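Local coordinates for protein tyrosine--tRNA ligase, mitochondrial (PDB 5IHX) that probably catalyses the ATP-dependent attachment of L-tyrosine to mitochondrial tRNA(Tyr), releasing AMP and diphosphate, and belongs to the class I aminoacyl-tRNA synthetases, at residues K64-Y69 with C233-G238; V72-P77 with A131-M136; A323-L328 with K341-Q346. One frame throughout, in Å; residues are numbered along the deposited sequence.

Interaction 1 (K64-Y69 with C233-G238); sequences KRVGIY and CQVQVG. With TYR (tyrosine), chain C.
Ile68 pairs with Val235 and Tyr69 with Gln236 as two neighbouring parallel strands of the Rossmann-type catalytic domain of a class I synthetase. Three backbone hydrogen bonds fix the register. Val235 N donates to Gly67 O at 3.1 Å, Tyr69 N to Val235 O at 3.1 Å, and Val237 N to Tyr69 O at 2.9 Å; the last is the straightest, with 170° at the hydrogen.

One polar side-chain bond joins the residues that lead into the two strands. Lys64 NZ reaches Gln234 OE1 at 2.9 Å, the two chains meeting nearly at a right angle. The ammonium also has a salt bridge to Asp274, and the Gln234 amide nitrogen is held by the carbonyls of Leu273 and Lys275.

Apolar packing gathers on the sheet face that carries Ile68 and Val235. Ile68 CD1 lies 3.9 Å from Val235 CG1 and also meets Val237 CG1; from the loop before the strand, Val66 CG2 touches Val235 CG2. Phe279 of the adjoining strand 277-280 also touches Ile68, Val235 and Val237.

The face bearing Tyr69 and Gln236 forms part of the tyrosine pocket. Gln236, extended throughout, lays its CG over one face of the Tyr69 ring as a CH-pi contact, 4.0 Å from the centroid, and the ring and amide planes are 29° apart. Gln221 holds the Gln236 OE1. Cys233 SG approaches the ring obliquely, 3.5 Å from Tyr69 CD2. With chi1 at 91°, away from a staggered value, the ring reaches the substrate, and Tyr69 OH donates to the phenolic OH of the bound tyrosine at 3.2 Å.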
loop_
_atom_site.group_PDB
_atom_site.type_symbol
_atom_site.label_atom_id
_atom_site.label_comp_id
_atom_site.label_asym_id
_atom_site.label_seq_id
_atom_site.Cartn_x
_atom_site.Cartn_y
_atom_site.Cartn_z
ATOM N N LYS A 64 26.023 -22.505 -8.687
ATOM C CA LYS A 64 24.941 -22.771 -7.738
ATOM C C LYS A 64 23.698 -23.374 -8.385
ATOM O O LYS A 64 23.285 -22.968 -9.471
ATOM C CB LYS A 64 24.549 -21.480 -7.016
ATOM C CG LYS A 64 25.672 -20.827 -6.227
ATOM C CD LYS A 64 25.249 -19.460 -5.698
ATOM C CE LYS A 64 24.127 -19.564 -4.674
ATOM N NZ LYS A 64 23.756 -18.232 -4.123
ATOM N N ARG A 65 23.109 -24.344 -7.692
ATOM C CA ARG A 65 21.824 -24.909 -8.072
ATOM C C ARG A 65 20.716 -23.984 -7.570
ATOM O O ARG A 65 19.951 -24.342 -6.677
ATOM C CB ARG A 65 21.672 -26.318 -7.486
ATOM C CG ARG A 65 20.457 -27.096 -7.967
ATOM C CD ARG A 65 20.248 -28.351 -7.125
ATOM N NE ARG A 65 21.362 -29.295 -7.225
ATOM C CZ ARG A 65 21.451 -30.271 -8.125
ATOM N NH1 ARG A 65 20.494 -30.451 -9.028
ATOM N NH2 ARG A 65 22.505 -31.074 -8.123
ATOM N N VAL A 66 20.649 -22.784 -8.141
ATOM C CA VAL A 66 19.750 -21.739 -7.652
ATOM C C VAL A 66 18.306 -21.954 -8.074
ATOM O O VAL A 66 18.027 -22.583 -9.096
ATOM C CB VAL A 66 20.178 -20.337 -8.142
ATOM C CG1 VAL A 66 21.553 -19.999 -7.628
ATOM C CG2 VAL A 66 20.128 -20.255 -9.668
ATOM N N GLY A 67 17.395 -21.415 -7.274
ATOM C CA GLY A 67 15.988 -21.437 -7.609
ATOM C C GLY A 67 15.653 -20.362 -8.623
ATOM O O GLY A 67 16.296 -19.312 -8.667
ATOM N N ILE A 68 14.649 -20.636 -9.451
ATOM C CA ILE A 68 14.197 -19.687 -10.461
ATOM C C ILE A 68 12.676 -19.722 -10.520
ATOM O O ILE A 68 12.080 -20.776 -10.320
ATOM C CB ILE A 68 14.787 -20.006 -11.851
ATOM C CG1 ILE A 68 14.251 -19.028 -12.899
ATOM C CG2 ILE A 68 14.480 -21.446 -12.247
ATOM C CD1 ILE A 68 14.991 -19.084 -14.224
ATOM N N TYR A 69 12.045 -18.576 -10.767
ATOM C CA TYR A 69 10.589 -18.541 -10.854
ATOM C C TYR A 69 10.083 -17.626 -11.956
ATOM O O TYR A 69 10.781 -16.714 -12.406
ATOM C CB TYR A 69 9.978 -18.114 -9.512
ATOM C CG TYR A 69 9.746 -16.625 -9.341
ATOM C CD1 TYR A 69 8.504 -16.066 -9.611
ATOM C CD2 TYR A 69 10.755 -15.786 -8.883
ATOM C CE1 TYR A 69 8.274 -14.712 -9.451
ATOM C CE2 TYR A 69 10.533 -14.424 -8.714
ATOM C CZ TYR A 69 9.289 -13.896 -8.998
ATOM O OH TYR A 69 9.057 -12.548 -8.835
ATOM N N CYS A 233 15.202 -18.745 -4.029
ATOM C CA CYS A 233 14.833 -18.357 -5.387
ATOM C C CYS A 233 15.549 -17.077 -5.815
ATOM O O CYS A 233 14.991 -15.979 -5.756
ATOM C CB CYS A 233 13.326 -18.176 -5.496
ATOM S SG CYS A 233 12.751 -18.064 -7.182
ATOM N N GLN A 234 16.788 -17.236 -6.267
ATOM C CA GLN A 234 17.650 -16.104 -6.576
ATOM C C GLN A 234 17.351 -15.469 -7.936
ATOM O O GLN A 234 17.665 -14.296 -8.155
ATOM C CB GLN A 234 19.111 -16.556 -6.519
ATOM C CG GLN A 234 20.127 -15.437 -6.638
ATOM C CD GLN A 234 21.551 -15.936 -6.501
ATOM O OE1 GLN A 234 21.800 -16.955 -5.861
ATOM N NE2 GLN A 234 22.492 -15.217 -7.100
ATOM N N VAL A 235 16.734 -16.232 -8.836
ATOM C CA VAL A 235 16.529 -15.786 -10.215
ATOM C C VAL A 235 15.051 -15.668 -10.590
ATOM O O VAL A 235 14.227 -16.473 -10.159
ATOM C CB VAL A 235 17.215 -16.745 -11.218
ATOM C CG1 VAL A 235 17.112 -16.206 -12.642
ATOM C CG2 VAL A 235 18.674 -16.962 -10.839
ATOM N N GLN A 236 14.720 -14.647 -11.379
ATOM C CA GLN A 236 13.382 -14.518 -11.952
ATOM C C GLN A 236 13.459 -14.449 -13.471
ATOM O O GLN A 236 14.328 -13.775 -14.023
ATOM C CB GLN A 236 12.661 -13.276 -11.424
ATOM C CG GLN A 236 11.278 -13.075 -12.054
ATOM C CD GLN A 236 10.523 -11.854 -11.537
ATOM O OE1 GLN A 236 9.415 -11.568 -11.992
ATOM N NE2 GLN A 236 11.113 -11.136 -10.586
ATOM N N VAL A 237 12.542 -15.150 -14.135
ATOM C CA VAL A 237 12.387 -15.054 -15.581
ATOM C C VAL A 237 10.979 -14.574 -15.924
ATOM O O VAL A 237 10.008 -14.946 -15.269
ATOM C CB VAL A 237 12.669 -16.409 -16.276
ATOM C CG1 VAL A 237 11.750 -17.495 -15.742
ATOM C CG2 VAL A 237 12.519 -16.280 -17.790
ATOM N N GLY A 238 10.878 -13.736 -16.951
ATOM C CA GLY A 238 9.594 -13.219 -17.390
ATOM C C GLY A 238 9.573 -12.946 -18.880
ATOM O O GLY A 238 10.569 -13.149 -19.570
HETATM N N TYR C . 3.587 -9.047 -13.613
HETATM C CA TYR C . 3.687 -10.276 -14.452
HETATM C C TYR C . 2.802 -10.165 -15.688
HETATM O O TYR C . 3.073 -10.775 -16.724
HETATM C CB TYR C . 3.299 -11.512 -13.639
HETATM C CG TYR C . 4.004 -11.599 -12.308
HETATM C CD1 TYR C . 5.378 -11.793 -12.240
HETATM C CD2 TYR C . 3.298 -11.486 -11.117
HETATM C CE1 TYR C . 6.027 -11.874 -11.027
HETATM C CE2 TYR C . 3.938 -11.565 -9.899
HETATM C CZ TYR C . 5.303 -11.761 -9.860
HETATM O OH TYR C . 5.948 -11.839 -8.649
HETATM O OXT TYR C . 1.789 -9.465 -15.674
#

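Interaction 2 (V72-P77 with A131-M136)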
loop_
_atom_site.group_PDB
_atom_site.type_symbol
_atom_site.label_atom_id
_atom_site.label_comp_id
_atom_site.label_asym_id
_atom_site.label_seq_id
_atom_site.Cartn_x
_atom_site.Cartn_y
_atom_site.Cartn_z
ATOM N N VAL A 72 2.620 -15.390 -13.270
ATOM C CA VAL A 72 1.531 -15.196 -14.216
ATOM C C VAL A 72 0.291 -14.708 -13.473
ATOM O O VAL A 72 -0.069 -15.252 -12.429
ATOM C CB VAL A 72 1.209 -16.495 -15.002
ATOM C CG1 VAL A 72 0.917 -17.655 -14.052
ATOM C CG2 VAL A 72 0.037 -16.274 -15.951
ATOM N N ASP A 73 -0.338 -13.662 -14.003
ATOM C CA ASP A 73 -1.561 -13.120 -13.418
ATOM C C ASP A 73 -2.784 -13.714 -14.123
ATOM O O ASP A 73 -2.906 -13.608 -15.344
ATOM C CB ASP A 73 -1.587 -11.591 -13.511
ATOM C CG ASP A 73 -0.720 -10.921 -12.453
ATOM O OD1 ASP A 73 -0.613 -9.677 -12.474
ATOM O OD2 ASP A 73 -0.179 -11.628 -11.575
ATOM N N PRO A 74 -3.691 -14.346 -13.356
ATOM C CA PRO A 74 -4.885 -14.961 -13.946
ATOM C C PRO A 74 -5.949 -13.952 -14.389
ATOM O O PRO A 74 -6.875 -13.658 -13.634
ATOM C CB PRO A 74 -5.411 -15.846 -12.812
ATOM C CG PRO A 74 -4.981 -15.156 -11.572
ATOM C CD PRO A 74 -3.641 -14.552 -11.896
ATOM N N THR A 75 -5.801 -13.433 -15.605
ATOM C CA THR A 75 -6.781 -12.521 -16.188
ATOM C C THR A 75 -7.755 -13.280 -17.089
ATOM O O THR A 75 -8.697 -12.701 -17.631
ATOM C CB THR A 75 -6.103 -11.413 -17.015
ATOM O OG1 THR A 75 -5.352 -12.001 -18.085
ATOM C CG2 THR A 75 -5.178 -10.582 -16.142
ATOM N N ALA A 76 -7.512 -14.577 -17.245
ATOM C CA ALA A 76 -8.370 -15.451 -18.035
ATOM C C ALA A 76 -8.413 -16.824 -17.373
ATOM O O ALA A 76 -7.555 -17.139 -16.547
ATOM C CB ALA A 76 -7.858 -15.549 -19.468
ATOM N N PRO A 77 -9.416 -17.648 -17.717
ATOM C CA PRO A 77 -9.473 -18.986 -17.115
ATOM C C PRO A 77 -8.357 -19.902 -17.616
ATOM O O PRO A 77 -8.145 -20.984 -17.068
ATOM C CB PRO A 77 -10.845 -19.507 -17.551
ATOM C CG PRO A 77 -11.165 -18.753 -18.784
ATOM C CD PRO A 77 -10.555 -17.398 -18.617
ATOM N N ALA A 131 -12.993 -17.703 -10.290
ATOM C CA ALA A 131 -13.129 -18.797 -11.245
ATOM C C ALA A 131 -11.889 -18.886 -12.126
ATOM O O ALA A 131 -11.359 -19.971 -12.361
ATOM C CB ALA A 131 -14.374 -18.611 -12.096
ATOM N N ASN A 132 -11.432 -17.735 -12.610
ATOM C CA ASN A 132 -10.221 -17.665 -13.416
ATOM C C ASN A 132 -9.010 -18.190 -12.657
ATOM O O ASN A 132 -8.194 -18.935 -13.199
ATOM C CB ASN A 132 -9.960 -16.223 -13.855
ATOM C CG ASN A 132 -10.872 -15.776 -14.981
ATOM O OD1 ASN A 132 -11.609 -16.575 -15.560
ATOM N ND2 ASN A 132 -10.829 -14.486 -15.296
ATOM N N MET A 133 -8.907 -17.793 -11.394
ATOM C CA MET A 133 -7.783 -18.170 -10.548
ATOM C C MET A 133 -7.752 -19.679 -10.308
ATOM O O MET A 133 -6.691 -20.303 -10.349
ATOM C CB MET A 133 -7.861 -17.417 -9.218
ATOM C CG MET A 133 -6.609 -17.517 -8.363
ATOM S SD MET A 133 -6.783 -16.711 -6.757
ATOM C CE MET A 133 -7.317 -15.065 -7.239
ATOM N N ALA A 134 -8.920 -20.261 -10.065
ATOM C CA ALA A 134 -9.021 -21.689 -9.792
ATOM C C ALA A 134 -8.707 -22.512 -11.043
ATOM O O ALA A 134 -8.038 -23.545 -10.968
ATOM C CB ALA A 134 -10.408 -22.027 -9.266
ATOM N N SER A 135 -9.194 -22.052 -12.190
ATOM C CA SER A 135 -8.951 -22.741 -13.454
ATOM C C SER A 135 -7.476 -22.697 -13.837
ATOM O O SER A 135 -6.919 -23.688 -14.309
ATOM C CB SER A 135 -9.794 -22.123 -14.572
ATOM O OG SER A 135 -11.177 -22.258 -14.297
ATOM N N MET A 136 -6.846 -21.544 -13.632
ATOM C CA MET A 136 -5.439 -21.378 -13.976
ATOM C C MET A 136 -4.561 -22.214 -13.046
ATOM O O MET A 136 -3.542 -22.760 -13.466
ATOM C CB MET A 136 -5.028 -19.908 -13.892
ATOM C CG MET A 136 -3.631 -19.632 -14.438
ATOM S SD MET A 136 -3.486 -18.062 -15.321
ATOM C CE MET A 136 -4.551 -18.337 -16.732
#
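The carboxamide of Asn132 lies flat over one face of the Ala76-Pro77 peptide group, the two planes being only about 15° apart. Asn132 CG stands 3.6 Å from Ala76 C, almost straight above it. Asn132 OD1 reaches past that carbon and sits over a face of the Pro77 ring, 3.3 Å from Pro77 CD and about 10° off the ring normal. At the other end of the amide, Asn132 ND2 passes 3.6 Å from Thr75 O. The torsion that places CG anti to the Asn132 carbonyl carbon (chi1 -76°) brings the amide alongside Pro77, pointing the same way. The Pro77 ring also touches Met306.

The second flat group, the ring of Pro74, wedges against the helix between two methionines. Its CB meets Met136 SD at 3.9 Å, and its CG faces Met133 CG at 4.3 Å; Leu104 of the neighbouring strand packs on all three residues. Met136 is bent at chi2 and chi3, so that the sulfur also meets Val72 CG2 while the methyl turns to Ala76 O, 3.2 Å from CE. Three residues after Asn132, Ser135 CB lies 3.2 Å from Pro77 O.

The contact docks helix 126-153 against the loop that follows strand 68-72 and leads to His83, the last residue of the class I HIGH signature, here HVGH. Val72 and Asp73 touch the bound tyrosine, and Asp73 is held by Tyr217 and Thr108.

No hydrogen bond joins the two segments, and Pro77 N has no proton to offer Asn132. The contact therefore probably rests on van der Waals packing and the stacking of two dipolar amide groups, with carbon atoms of Ser135 and Met136 facing the loop's carbonyl oxygens.

Interaction 3 (A323-L328 with K341-Q346)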
loop_
_atom_site.group_PDB
_atom_site.type_symbol
_atom_site.label_atom_id
_atom_site.label_comp_id
_atom_site.label_asym_id
_atom_site.label_seq_id
_atom_site.Cartn_x
_atom_site.Cartn_y
_atom_site.Cartn_z
ATOM N N ALA A 323 10.712 -18.973 -39.431
ATOM C CA ALA A 323 10.579 -18.960 -37.974
ATOM C C ALA A 323 10.588 -20.360 -37.353
ATOM O O ALA A 323 10.856 -20.507 -36.160
ATOM C CB ALA A 323 9.300 -18.235 -37.584
ATOM N N VAL A 324 10.302 -21.384 -38.151
ATOM C CA VAL A 324 10.063 -22.718 -37.603
ATOM C C VAL A 324 11.281 -23.293 -36.874
ATOM O O VAL A 324 11.129 -23.971 -35.856
ATOM C CB VAL A 324 9.608 -23.710 -38.704
ATOM C CG1 VAL A 324 10.713 -23.954 -39.724
ATOM C CG2 VAL A 324 9.148 -25.025 -38.075
ATOM N N GLU A 325 12.483 -23.039 -37.381
ATOM C CA GLU A 325 13.678 -23.576 -36.738
ATOM C C GLU A 325 13.844 -23.019 -35.331
ATOM O O GLU A 325 14.148 -23.759 -34.394
ATOM C CB GLU A 325 14.938 -23.288 -37.553
ATOM C CG GLU A 325 16.210 -23.745 -36.835
ATOM C CD GLU A 325 17.450 -23.707 -37.711
ATOM O OE1 GLU A 325 17.330 -23.396 -38.916
ATOM O OE2 GLU A 325 18.548 -23.995 -37.185
ATOM N N ARG A 326 13.662 -21.711 -35.180
ATOM C CA ARG A 326 13.793 -21.103 -33.865
ATOM C C ARG A 326 12.691 -21.615 -32.940
ATOM O O ARG A 326 12.938 -21.870 -31.761
ATOM C CB ARG A 326 13.753 -19.576 -33.947
ATOM C CG ARG A 326 13.756 -18.931 -32.572
ATOM C CD ARG A 326 14.512 -17.620 -32.537
ATOM N NE ARG A 326 14.815 -17.229 -31.162
ATOM C CZ ARG A 326 15.586 -16.200 -30.822
ATOM N NH1 ARG A 326 16.143 -15.443 -31.759
ATOM N NH2 ARG A 326 15.803 -15.932 -29.543
ATOM N N TYR A 327 11.481 -21.775 -33.472
ATOM C CA TYR A 327 10.366 -22.271 -32.664
ATOM C C TYR A 327 10.619 -23.698 -32.182
ATOM O O TYR A 327 10.272 -24.042 -31.052
ATOM C CB TYR A 327 9.052 -22.223 -33.446
ATOM C CG TYR A 327 8.404 -20.856 -33.503
ATOM C CD1 TYR A 327 9.149 -19.695 -33.329
ATOM C CD2 TYR A 327 7.037 -20.729 -33.713
ATOM C CE1 TYR A 327 8.552 -18.448 -33.379
ATOM C CE2 TYR A 327 6.432 -19.489 -33.761
ATOM C CZ TYR A 327 7.193 -18.352 -33.594
ATOM O OH TYR A 327 6.591 -17.114 -33.644
ATOM N N LEU A 328 11.217 -24.526 -33.033
ATOM C CA LEU A 328 11.579 -25.885 -32.638
ATOM C C LEU A 328 12.497 -25.856 -31.420
ATOM O O LEU A 328 12.382 -26.688 -30.520
ATOM C CB LEU A 328 12.260 -26.630 -33.790
ATOM C CG LEU A 328 11.345 -27.231 -34.865
ATOM C CD1 LEU A 328 12.158 -27.681 -36.070
ATOM C CD2 LEU A 328 10.548 -28.397 -34.304
ATOM N N LYS A 341 18.855 -32.145 -38.316
ATOM C CA LYS A 341 18.430 -33.194 -39.236
ATOM C C LYS A 341 17.057 -32.879 -39.837
ATOM O O LYS A 341 16.820 -33.117 -41.020
ATOM C CB LYS A 341 18.401 -34.543 -38.516
ATOM C CG LYS A 341 18.300 -35.745 -39.436
ATOM C CD LYS A 341 18.213 -37.041 -38.644
ATOM N N ILE A 342 16.159 -32.341 -39.017
ATOM C CA ILE A 342 14.829 -31.956 -39.484
ATOM C C ILE A 342 14.918 -30.793 -40.470
ATOM O O ILE A 342 14.208 -30.765 -41.476
ATOM C CB ILE A 342 13.906 -31.562 -38.306
ATOM C CG1 ILE A 342 13.567 -32.787 -37.459
ATOM C CG2 ILE A 342 12.611 -30.930 -38.815
ATOM C CD1 ILE A 342 12.983 -32.449 -36.096
ATOM N N MET A 343 15.782 -29.829 -40.170
ATOM C CA MET A 343 15.902 -28.632 -40.996
ATOM C C MET A 343 16.566 -28.964 -42.328
ATOM O O MET A 343 16.259 -28.349 -43.349
ATOM C CB MET A 343 16.679 -27.537 -40.259
ATOM C CG MET A 343 15.881 -26.867 -39.133
ATOM S SD MET A 343 14.237 -26.291 -39.632
ATOM C CE MET A 343 14.654 -25.155 -40.958
ATOM N N GLU A 344 17.485 -29.925 -42.319
ATOM C CA GLU A 344 18.128 -30.362 -43.555
ATOM C C GLU A 344 17.100 -30.897 -44.546
ATOM O O GLU A 344 17.158 -30.596 -45.736
ATOM C CB GLU A 344 19.169 -31.446 -43.267
ATOM C CG GLU A 344 19.965 -31.882 -44.493
ATOM C CD GLU A 344 20.941 -33.004 -44.188
ATOM O OE1 GLU A 344 20.957 -33.485 -43.035
ATOM O OE2 GLU A 344 21.703 -33.395 -45.096
ATOM N N GLU A 345 16.151 -31.683 -44.047
ATOM C CA GLU A 345 15.067 -32.188 -44.879
ATOM C C GLU A 345 14.090 -31.073 -45.241
ATOM O O GLU A 345 13.614 -30.994 -46.374
ATOM C CB GLU A 345 14.332 -33.327 -44.168
ATOM C CG GLU A 345 13.181 -33.911 -44.971
ATOM C CD GLU A 345 12.607 -35.170 -44.347
ATOM O OE1 GLU A 345 13.155 -35.635 -43.324
ATOM O OE2 GLU A 345 11.607 -35.696 -44.881
ATOM N N GLN A 346 13.808 -30.208 -44.271
ATOM C CA GLN A 346 12.921 -29.069 -44.475
ATOM C C GLN A 346 13.445 -28.145 -45.576
ATOM O O GLN A 346 12.684 -27.695 -46.433
ATOM C CB GLN A 346 12.760 -28.291 -43.162
ATOM C CG GLN A 346 12.013 -26.960 -43.260
ATOM C CD GLN A 346 10.507 -27.126 -43.312
ATOM O OE1 GLN A 346 9.985 -28.242 -43.310
ATOM N NE2 GLN A 346 9.795 -26.004 -43.355
#
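Met343 and Glu325 make the close part of this contact, which joins two consecutive antiparallel helices, 321-331 and 336-348. The axes of the short segments are inclined at 165° and come no nearer than 11.0 Å, a wide spacing that long side chains have to bridge. Met343 does most of this. Its CG lies beside the backbone N (chi1 -74°), and further bends at chi2 and chi3 curl the thioether against the base of Glu325, with SD 3.7 Å from Glu325 CB. The glutamate chain runs extended and crosses the methionine aslant, so its carboxylate ends alongside it: Glu325 OE1 is 3.8 Å from both CG and CE of Met343.

The buried flank is touched more lightly. Val324 CG1 stands 4.2 Å from Met343 SD and 4.3 Å from Gln346 NE2, and Leu328 CD1 is 4.3 Å from Ile342 CG2. Helix 354-368 supplies further packing here, with Ala355 on Val324 and Leu359 on Leu328, and it also satisfies the amide of Gln346 through Ala355 N and Gln356 OE1. The three helices thus form a small bundle on the C-terminal side of the catalytic fold, consistent with the helical anticodon-binding region of tyrosyl-tRNA synthetases.

On the other flank, toward solvent, Glu325 is only partly buried, and its OE2 has a long, weak ion pair with Lys329.

With no polar bond between the segments, their cohesion probably comes from van der Waals contact. The bent Met343 chain spans the wide axis spacing, its thioether packing against both aliphatic residues and the methylene stem of a charged one.

How the interactions relate
Interaction 1 is core: nine of its ten touching residues are buried, and backbone hydrogen bonds join two central strands. Interaction 2, about 23 Å away between centres, takes up the chain where strand 68-72 ends, but there a loop meets a helix at a partly buried site and relies on prolines, methionines and a stacked asparagine amide instead of backbone bonding. Both contribute residues to the tyrosine pocket. Interaction 3 comes later in the chain and lies apart, with nearest atoms about 12 Å from interaction 1 and 19 Å from interaction 2. It is buried locally within a helical region, buries the least surface of the three, and shares with interaction 2 a methionine-rich, non-hydrogen-bonded chemistry.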